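Local coordinates for pyruvate kinase (Pseudomonas aeruginosa, PDB 6QXL), which probably catalyses the last step of glycolysis, transferring the phosphoryl group of phosphoenolpyruvate to ADP to give pyruvate and ATP, at residues 82-96 and 142-156. Numbering follows the deposited sequence.
Sequences KRIELQVGDKFRFST and DELRCRVLIGGPLSD
L86, V148 and L154 meet where two extended segments, running antiparallel to each other, turn the same corner, a worked example of one pair of chains serving two sheets: 83-86 pairs with 152-155, and 91-95 with 143-148. On the inner, tightly packed side, L86 CD1 lies 4.0 Å from L154 CD2 and 4.1 Å from V148 CG2, and also lies above the F92 ring, displaced toward its rim. The other aromatic, F94, presents its ring edge to C146, and C146 SG is 3.9 Å from F94 CE2, while F92 CD2 lies above the F94 ring, again toward the rim. M134 of the neighbouring strand 132-139 and L127 of strand 124-127 beyond it add to this apolar layer.

The opposite face carries charge. Its loose, solvent side is at R83, E85 and P153, where E85 OE1 lies 3.5 Å from P153 CB and R83 runs alongside the proline. E143, by contrast, is buried and tied down: R93 NH1 approaches E143 OE2 on the syn side at 3.0 Å, and R145 grips E143 OE1 side-on, NE on the anti lone pair at 2.8 Å and NH2 from above the carboxylate plane. This shared carboxylate probably eases the closeness of the two arginines; R93 CG and R145 CG are 3.8 Å apart. Further along, K91 and R147 both reach E137.

At the corner, a type II turn from Q87 to D90 lets G89 N bond to V148 O (2.9 Å), and V148 N returns a bond to D90 O. Backbone pairing that breaks at a corner and resumes beyond it, closed over an apolar interior, is characteristic of the small beta-barrel B domain that pyruvate kinases insert into their TIM barrel.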
# COMPACT_ATOMS: atom_id res chain seq x y z
N LYS A 82 -34.98 -47.38 -21.41
CA LYS A 82 -34.61 -46.06 -20.92
C LYS A 82 -33.19 -45.52 -20.92
O LYS A 82 -33.01 -44.36 -20.76
CB LYS A 82 -35.21 -45.89 -19.55
CG LYS A 82 -36.49 -46.66 -19.38
CD LYS A 82 -37.09 -46.43 -18.01
CE LYS A 82 -38.56 -46.06 -18.11
NZ LYS A 82 -38.92 -45.00 -17.13
N ARG A 83 -32.19 -46.34 -21.02
CA ARG A 83 -30.85 -45.86 -21.01
C ARG A 83 -29.98 -46.65 -21.94
O ARG A 83 -30.30 -47.73 -22.30
CB ARG A 83 -30.34 -45.98 -19.58
CG ARG A 83 -28.93 -45.50 -19.33
CD ARG A 83 -28.58 -45.60 -17.88
NE ARG A 83 -28.55 -46.97 -17.40
CZ ARG A 83 -27.51 -47.80 -17.52
NH1 ARG A 83 -27.59 -49.03 -17.02
NH2 ARG A 83 -26.42 -47.40 -18.15
N ILE A 84 -28.91 -46.06 -22.39
CA ILE A 84 -27.91 -46.76 -23.20
C ILE A 84 -26.52 -46.47 -22.65
O ILE A 84 -26.34 -45.58 -21.83
CB ILE A 84 -27.94 -46.36 -24.71
CG1 ILE A 84 -27.65 -44.84 -24.86
CG2 ILE A 84 -29.27 -46.68 -25.34
CD1 ILE A 84 -27.14 -44.43 -26.23
N GLU A 85 -25.55 -47.21 -23.13
CA GLU A 85 -24.15 -47.04 -22.78
C GLU A 85 -23.34 -46.88 -24.04
O GLU A 85 -23.51 -47.63 -24.98
CB GLU A 85 -23.67 -48.29 -22.01
CG GLU A 85 -23.81 -48.18 -20.49
CD GLU A 85 -22.68 -47.39 -19.84
OE1 GLU A 85 -22.89 -47.05 -18.64
OE2 GLU A 85 -21.56 -47.20 -20.42
N LEU A 86 -22.43 -45.91 -24.05
CA LEU A 86 -21.63 -45.57 -25.22
C LEU A 86 -20.17 -45.67 -24.91
O LEU A 86 -19.74 -45.31 -23.82
CB LEU A 86 -21.94 -44.16 -25.73
CG LEU A 86 -23.31 -43.88 -26.33
CD1 LEU A 86 -23.52 -42.36 -26.48
CD2 LEU A 86 -23.40 -44.58 -27.68
N GLN A 87 -19.41 -46.15 -25.91
CA GLN A 87 -17.97 -46.34 -25.79
C GLN A 87 -17.25 -45.36 -26.71
O GLN A 87 -17.77 -44.91 -27.74
CB GLN A 87 -17.59 -47.75 -26.14
CG GLN A 87 -18.22 -48.77 -25.22
CD GLN A 87 -17.70 -50.17 -25.48
OE1 GLN A 87 -16.52 -50.40 -25.86
NE2 GLN A 87 -18.57 -51.16 -25.25
N VAL A 88 -16.01 -45.06 -26.34
CA VAL A 88 -15.19 -44.17 -27.12
C VAL A 88 -15.08 -44.73 -28.54
O VAL A 88 -14.92 -45.92 -28.74
CB VAL A 88 -13.78 -44.00 -26.49
CG1 VAL A 88 -12.93 -43.05 -27.36
CG2 VAL A 88 -13.95 -43.45 -25.05
N GLY A 89 -15.24 -43.85 -29.54
CA GLY A 89 -15.17 -44.23 -30.94
C GLY A 89 -16.50 -44.58 -31.57
O GLY A 89 -16.61 -44.58 -32.80
N ASP A 90 -17.52 -44.85 -30.75
CA ASP A 90 -18.86 -45.13 -31.27
C ASP A 90 -19.41 -43.95 -32.05
O ASP A 90 -19.02 -42.80 -31.85
CB ASP A 90 -19.85 -45.46 -30.14
CG ASP A 90 -19.59 -46.80 -29.47
OD1 ASP A 90 -18.54 -47.42 -29.78
OD2 ASP A 90 -20.40 -47.21 -28.60
N LYS A 91 -20.34 -44.25 -32.96
CA LYS A 91 -21.02 -43.25 -33.74
C LYS A 91 -22.41 -43.03 -33.16
O LYS A 91 -23.05 -43.97 -32.67
CB LYS A 91 -21.15 -43.68 -35.18
CG LYS A 91 -19.82 -44.00 -35.86
CD LYS A 91 -18.84 -42.83 -35.93
CE LYS A 91 -17.70 -43.27 -36.87
NZ LYS A 91 -16.67 -42.25 -36.84
N PHE A 92 -22.86 -41.78 -33.18
CA PHE A 92 -24.12 -41.44 -32.58
C PHE A 92 -24.71 -40.21 -33.25
O PHE A 92 -23.98 -39.33 -33.69
CB PHE A 92 -23.97 -41.23 -31.08
CG PHE A 92 -25.25 -41.22 -30.34
CD1 PHE A 92 -25.89 -42.41 -30.05
CD2 PHE A 92 -25.86 -40.02 -29.96
CE1 PHE A 92 -27.12 -42.41 -29.39
CE2 PHE A 92 -27.07 -40.02 -29.30
CZ PHE A 92 -27.70 -41.23 -29.01
N ARG A 93 -26.04 -40.17 -33.30
CA ARG A 93 -26.74 -39.12 -34.03
C ARG A 93 -27.82 -38.46 -33.19
O ARG A 93 -28.52 -39.12 -32.43
CB ARG A 93 -27.40 -39.70 -35.28
CG ARG A 93 -26.45 -40.10 -36.37
CD ARG A 93 -27.21 -40.65 -37.58
NE ARG A 93 -27.96 -41.87 -37.32
CZ ARG A 93 -29.29 -42.05 -37.53
NH1 ARG A 93 -30.06 -41.07 -37.94
NH2 ARG A 93 -29.85 -43.21 -37.28
N PHE A 94 -27.95 -37.15 -33.39
CA PHE A 94 -29.02 -36.37 -32.81
C PHE A 94 -29.91 -35.90 -33.98
O PHE A 94 -29.41 -35.19 -34.86
CB PHE A 94 -28.45 -35.18 -32.07
CG PHE A 94 -27.50 -35.55 -30.97
CD1 PHE A 94 -27.97 -35.95 -29.74
CD2 PHE A 94 -26.13 -35.50 -31.18
CE1 PHE A 94 -27.11 -36.32 -28.75
CE2 PHE A 94 -25.26 -35.89 -30.16
CZ PHE A 94 -25.77 -36.29 -28.94
N SER A 95 -31.19 -36.30 -33.98
CA SER A 95 -32.03 -36.06 -35.15
C SER A 95 -33.35 -35.42 -34.79
O SER A 95 -34.12 -35.96 -33.92
CB SER A 95 -32.31 -37.36 -35.94
OG SER A 95 -33.10 -37.10 -37.09
N THR A 96 -33.70 -34.37 -35.49
CA THR A 96 -35.01 -33.74 -35.33
C THR A 96 -36.11 -34.53 -35.97
O THR A 96 -37.27 -34.36 -35.63
CB THR A 96 -35.01 -32.31 -35.94
OG1 THR A 96 -34.69 -32.40 -37.30
CG2 THR A 96 -34.01 -31.40 -35.19
N ASP A 142 -31.27 -32.10 -40.86
CA ASP A 142 -32.08 -32.58 -39.77
C ASP A 142 -31.31 -33.33 -38.66
O ASP A 142 -31.95 -33.87 -37.76
CB ASP A 142 -33.19 -33.45 -40.32
CG ASP A 142 -32.67 -34.78 -40.91
OD1 ASP A 142 -31.52 -34.83 -41.41
OD2 ASP A 142 -33.40 -35.81 -40.85
N GLU A 143 -29.98 -33.42 -38.73
CA GLU A 143 -29.27 -34.20 -37.76
C GLU A 143 -27.81 -33.88 -37.67
O GLU A 143 -27.22 -33.34 -38.63
CB GLU A 143 -29.42 -35.73 -38.02
CG GLU A 143 -28.84 -36.29 -39.25
CD GLU A 143 -29.15 -37.77 -39.43
OE1 GLU A 143 -28.32 -38.52 -40.07
OE2 GLU A 143 -30.14 -38.28 -38.94
N LEU A 144 -27.22 -34.22 -36.52
CA LEU A 144 -25.79 -34.12 -36.32
C LEU A 144 -25.26 -35.55 -36.15
O LEU A 144 -25.80 -36.33 -35.35
CB LEU A 144 -25.46 -33.32 -35.09
CG LEU A 144 -25.84 -31.84 -35.07
CD1 LEU A 144 -25.42 -31.22 -33.74
CD2 LEU A 144 -25.17 -30.99 -36.17
N ARG A 145 -24.21 -35.88 -36.91
CA ARG A 145 -23.61 -37.20 -36.86
C ARG A 145 -22.28 -37.09 -36.15
O ARG A 145 -21.38 -36.37 -36.61
CB ARG A 145 -23.39 -37.74 -38.26
CG ARG A 145 -24.68 -38.02 -38.99
CD ARG A 145 -24.47 -38.19 -40.47
NE ARG A 145 -25.75 -38.02 -41.17
CZ ARG A 145 -25.93 -37.65 -42.42
NH1 ARG A 145 -24.85 -37.54 -43.21
NH2 ARG A 145 -27.15 -37.55 -42.90
N CYS A 146 -22.14 -37.82 -35.04
CA CYS A 146 -21.05 -37.60 -34.11
C CYS A 146 -20.24 -38.84 -33.81
O CYS A 146 -20.68 -39.98 -34.04
CB CYS A 146 -21.61 -37.04 -32.80
SG CYS A 146 -22.66 -35.57 -32.99
N ARG A 147 -19.05 -38.61 -33.29
CA ARG A 147 -18.19 -39.65 -32.73
C ARG A 147 -18.04 -39.38 -31.23
O ARG A 147 -17.84 -38.23 -30.81
CB ARG A 147 -16.81 -39.61 -33.40
CG ARG A 147 -15.97 -40.83 -33.13
CD ARG A 147 -14.62 -40.80 -33.81
NE ARG A 147 -13.71 -39.79 -33.26
CZ ARG A 147 -13.37 -38.63 -33.81
NH1 ARG A 147 -13.89 -38.23 -34.98
NH2 ARG A 147 -12.50 -37.84 -33.20
N VAL A 148 -18.11 -40.44 -30.43
CA VAL A 148 -17.95 -40.31 -28.98
C VAL A 148 -16.47 -40.16 -28.64
O VAL A 148 -15.63 -40.97 -29.04
CB VAL A 148 -18.56 -41.52 -28.25
CG1 VAL A 148 -18.28 -41.45 -26.74
CG2 VAL A 148 -20.05 -41.63 -28.54
N LEU A 149 -16.15 -39.09 -27.91
CA LEU A 149 -14.80 -38.84 -27.41
C LEU A 149 -14.63 -39.40 -26.00
O LEU A 149 -13.58 -39.97 -25.67
CB LEU A 149 -14.49 -37.35 -27.40
CG LEU A 149 -14.32 -36.73 -28.80
CD1 LEU A 149 -13.87 -35.28 -28.67
CD2 LEU A 149 -13.39 -37.54 -29.76
N ILE A 150 -15.65 -39.22 -25.16
CA ILE A 150 -15.65 -39.73 -23.81
C ILE A 150 -16.97 -40.44 -23.59
O ILE A 150 -18.04 -39.84 -23.71
CB ILE A 150 -15.47 -38.60 -22.77
CG1 ILE A 150 -14.02 -38.07 -22.85
CG2 ILE A 150 -15.80 -39.07 -21.36
CD1 ILE A 150 -13.85 -36.63 -22.40
N GLY A 151 -16.88 -41.72 -23.26
CA GLY A 151 -18.04 -42.57 -23.13
C GLY A 151 -18.72 -42.44 -21.80
O GLY A 151 -18.28 -41.73 -20.93
N GLY A 152 -19.80 -43.20 -21.66
CA GLY A 152 -20.60 -43.22 -20.45
C GLY A 152 -22.04 -43.53 -20.76
O GLY A 152 -22.39 -43.84 -21.89
N PRO A 153 -22.91 -43.46 -19.77
CA PRO A 153 -24.32 -43.69 -20.00
C PRO A 153 -25.07 -42.47 -20.51
O PRO A 153 -24.64 -41.34 -20.28
CB PRO A 153 -24.84 -44.11 -18.61
CG PRO A 153 -23.97 -43.34 -17.68
CD PRO A 153 -22.60 -43.27 -18.33
N LEU A 154 -26.19 -42.70 -21.17
CA LEU A 154 -27.08 -41.65 -21.62
C LEU A 154 -28.50 -42.11 -21.34
O LEU A 154 -28.82 -43.27 -21.57
CB LEU A 154 -26.89 -41.40 -23.12
CG LEU A 154 -26.79 -39.95 -23.64
CD1 LEU A 154 -25.76 -39.14 -22.87
CD2 LEU A 154 -26.37 -39.91 -25.10
N SER A 155 -29.36 -41.21 -20.91
CA SER A 155 -30.73 -41.57 -20.58
C SER A 155 -31.69 -40.43 -20.97
O SER A 155 -31.25 -39.36 -21.39
CB SER A 155 -30.81 -41.89 -19.08
OG SER A 155 -30.64 -40.70 -18.31
N ASP A 156 -32.99 -40.68 -20.80
CA ASP A 156 -34.02 -39.77 -21.27
C ASP A 156 -33.78 -38.35 -20.73
O ASP A 156 -33.37 -38.16 -19.59
CB ASP A 156 -35.42 -40.22 -20.86
CG ASP A 156 -35.82 -41.56 -21.49
OD1 ASP A 156 -34.97 -42.26 -22.08
OD2 ASP A 156 -37.02 -41.96 -21.32